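Local structure of protein-disulfide isomerase (Novosphingobium aromaticivorans, 3GMF) at residues A[61-66]-A[122-127]. The protein probably acts as a thiol-disulfide isomerase or oxidoreductase of the thioredoxin-fold, DsbA-like type. Sequence-based numbering, arbitrary orientation.
Sequences DPIDMT and SDFRFY
Ile63 lays its side chain across the ring of Phe124, and with Thr66 against Phe126 this joins two parts of the all-helical region inserted in the thioredoxin fold: the first turn of helix 62-73 and the Schellman-type link, in which Arg125 has a positive phi, between helices 113-123 and 126-131. The case illustrates how a helix start can dock on a helix-to-helix link through apolar groups alone. From CB, Ile63 sends out two branches onto the same face of the ring. The CG2 methyl, set opposite the backbone N (chi1, measured to CG1, -61°), lies over the centre of Phe124, 4.0 Å from the ring centroid and 12° off its normal, a CH-pi contact. The other branch runs through CG1, 3.9 Å from Phe124 CE2, to its tip CD1, which drops to 3.5 Å from CZ at the far end of the ring. The two side chains cross at about a right angle, and Trp108 also meets both residues. Cutting Ile63 back to alanine would probably leave this face of Phe124 without its methyl cover and open a gap beside CZ. One turn on, Thr66 CG2 approaches the edge of Phe126 near the ring plane, 3.8 Å from CD2, while Phe124 CB lies over a face of that same ring and Trp93 meets it edge-to-face. The helix start itself is fixed by Asp61, whose OD1 caps Asp64 N at 2.9 Å in a nearly straight bond (170°); its other oxygen, OD2, bonds Thr26, close to the probable CxxC site. Thr66 divides its roles: its methyl serves the aromatic edge, whereas OG1, beside the backbone N, turns back to donate to Pro62 O at 2.8 Å, an oxygen that also accepts from Thr66 N.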
loop_
_atom_site.group_PDB
_atom_site.type_symbol
_atom_site.label_atom_id
_atom_site.label_comp_id
_atom_site.label_asym_id
_atom_site.label_seq_id
_atom_site.Cartn_x
_atom_site.Cartn_y
_atom_site.Cartn_z
ATOM N N ASP A 61 3.788 0.971 10.216
ATOM C CA ASP A 61 3.583 1.976 11.293
ATOM C C ASP A 61 2.082 2.359 11.324
ATOM O O ASP A 61 1.326 2.001 10.419
ATOM C CB ASP A 61 4.534 3.188 11.098
ATOM C CG ASP A 61 4.251 3.955 9.810
ATOM O OD1 ASP A 61 3.139 4.495 9.704
ATOM O OD2 ASP A 61 5.135 3.994 8.919
ATOM N N PRO A 62 1.625 3.029 12.404
ATOM C CA PRO A 62 0.192 3.288 12.519
ATOM C C PRO A 62 -0.343 4.316 11.504
ATOM O O PRO A 62 -1.547 4.349 11.281
ATOM C CB PRO A 62 0.029 3.807 13.963
ATOM C CG PRO A 62 1.303 3.460 14.642
ATOM C CD PRO A 62 2.365 3.493 13.592
ATOM N N ILE A 63 0.532 5.158 10.948
ATOM C CA ILE A 63 0.105 6.107 9.889
ATOM C C ILE A 63 -0.229 5.333 8.597
ATOM O O ILE A 63 -1.305 5.497 7.995
ATOM C CB ILE A 63 1.171 7.167 9.635
ATOM C CG1 ILE A 63 1.413 7.968 10.916
ATOM C CG2 ILE A 63 0.703 8.195 8.556
ATOM C CD1 ILE A 63 2.756 8.681 10.888
ATOM N N ASP A 64 0.710 4.479 8.204
ATOM C CA ASP A 64 0.517 3.445 7.161
ATOM C C ASP A 64 -0.776 2.649 7.391
ATOM O O ASP A 64 -1.599 2.508 6.478
ATOM C CB ASP A 64 1.731 2.508 7.213
ATOM C CG ASP A 64 1.942 1.716 5.925
ATOM O OD1 ASP A 64 1.150 1.834 4.957
ATOM O OD2 ASP A 64 2.940 0.956 5.898
ATOM N N MET A 65 -0.950 2.152 8.621
ATOM C CA MET A 65 -2.158 1.389 8.992
ATOM C C MET A 65 -3.423 2.199 8.710
ATOM O O MET A 65 -4.398 1.662 8.197
ATOM C CB MET A 65 -2.135 0.956 10.469
ATOM C CG MET A 65 -3.351 0.064 10.830
ATOM S SD MET A 65 -3.554 -1.522 9.901
ATOM C CE MET A 65 -2.476 -2.518 10.940
ATOM N N THR A 66 -3.402 3.484 9.084
ATOM C CA THR A 66 -4.573 4.359 8.896
ATOM C C THR A 66 -4.918 4.483 7.408
ATOM O O THR A 66 -6.076 4.344 7.019
ATOM C CB THR A 66 -4.328 5.746 9.530
ATOM O OG1 THR A 66 -4.004 5.594 10.918
ATOM C CG2 THR A 66 -5.582 6.666 9.389
ATOM N N SER A 122 -6.777 12.945 11.906
ATOM C CA SER A 122 -6.877 14.379 12.142
ATOM C C SER A 122 -5.603 15.125 11.741
ATOM O O SER A 122 -5.644 16.053 10.911
ATOM C CB SER A 122 -7.222 14.666 13.599
ATOM O OG SER A 122 -7.486 16.047 13.767
ATOM N N ASP A 123 -4.470 14.708 12.308
ATOM C CA ASP A 123 -3.177 15.335 12.024
ATOM C C ASP A 123 -2.791 15.323 10.556
ATOM O O ASP A 123 -2.173 16.275 10.073
ATOM C CB ASP A 123 -2.045 14.681 12.826
ATOM C CG ASP A 123 -2.142 14.934 14.319
ATOM O OD1 ASP A 123 -2.965 15.759 14.783
ATOM O OD2 ASP A 123 -1.363 14.299 15.047
ATOM N N PHE A 124 -3.137 14.243 9.847
ATOM C CA PHE A 124 -2.764 14.087 8.442
ATOM C C PHE A 124 -3.854 14.559 7.484
ATOM O O PHE A 124 -3.698 14.477 6.266
ATOM C CB PHE A 124 -2.311 12.649 8.151
ATOM C CG PHE A 124 -0.941 12.342 8.696
ATOM C CD1 PHE A 124 0.174 12.456 7.875
ATOM C CD2 PHE A 124 -0.770 11.971 10.039
ATOM C CE1 PHE A 124 1.466 12.185 8.361
ATOM C CE2 PHE A 124 0.494 11.714 10.539
ATOM C CZ PHE A 124 1.618 11.814 9.700
ATOM N N ARG A 125 -4.932 15.093 8.063
ATOM C CA ARG A 125 -6.025 15.702 7.298
ATOM C C ARG A 125 -6.678 14.747 6.297
ATOM O O ARG A 125 -6.969 15.111 5.146
ATOM C CB ARG A 125 -5.558 16.999 6.616
ATOM C CG ARG A 125 -5.311 18.159 7.579
ATOM C CD ARG A 125 -4.624 19.339 6.871
ATOM N NE ARG A 125 -5.153 19.586 5.523
ATOM C CZ ARG A 125 -6.235 20.313 5.238
ATOM N NH1 ARG A 125 -6.945 20.894 6.202
ATOM N NH2 ARG A 125 -6.614 20.458 3.973
ATOM N N PHE A 126 -6.903 13.511 6.745
ATOM C CA PHE A 126 -7.467 12.483 5.867
ATOM C C PHE A 126 -8.978 12.677 5.604
ATOM O O PHE A 126 -9.514 12.210 4.597
ATOM C CB PHE A 126 -7.168 11.094 6.445
ATOM C CG PHE A 126 -5.725 10.674 6.294
ATOM C CD1 PHE A 126 -4.920 11.214 5.289
ATOM C CD2 PHE A 126 -5.182 9.696 7.137
ATOM C CE1 PHE A 126 -3.574 10.801 5.126
ATOM C CE2 PHE A 126 -3.860 9.275 6.988
ATOM C CZ PHE A 126 -3.048 9.833 5.978
ATOM N N TYR A 127 -9.655 13.356 6.524
ATOM C CA TYR A 127 -11.064 13.703 6.328
ATOM C C TYR A 127 -11.230 14.576 5.083
ATOM O O TYR A 127 -12.039 14.246 4.221
ATOM C CB TYR A 127 -11.653 14.357 7.586
ATOM C CG TYR A 127 -11.529 13.489 8.819
ATOM C CD1 TYR A 127 -12.420 12.441 9.052
ATOM C CD2 TYR A 127 -10.506 13.707 9.747
ATOM C CE1 TYR A 127 -12.298 11.623 10.177
ATOM C CE2 TYR A 127 -10.378 12.900 10.880
ATOM C CZ TYR A 127 -11.281 11.858 11.085
ATOM O OH TYR A 127 -11.154 11.071 12.210
#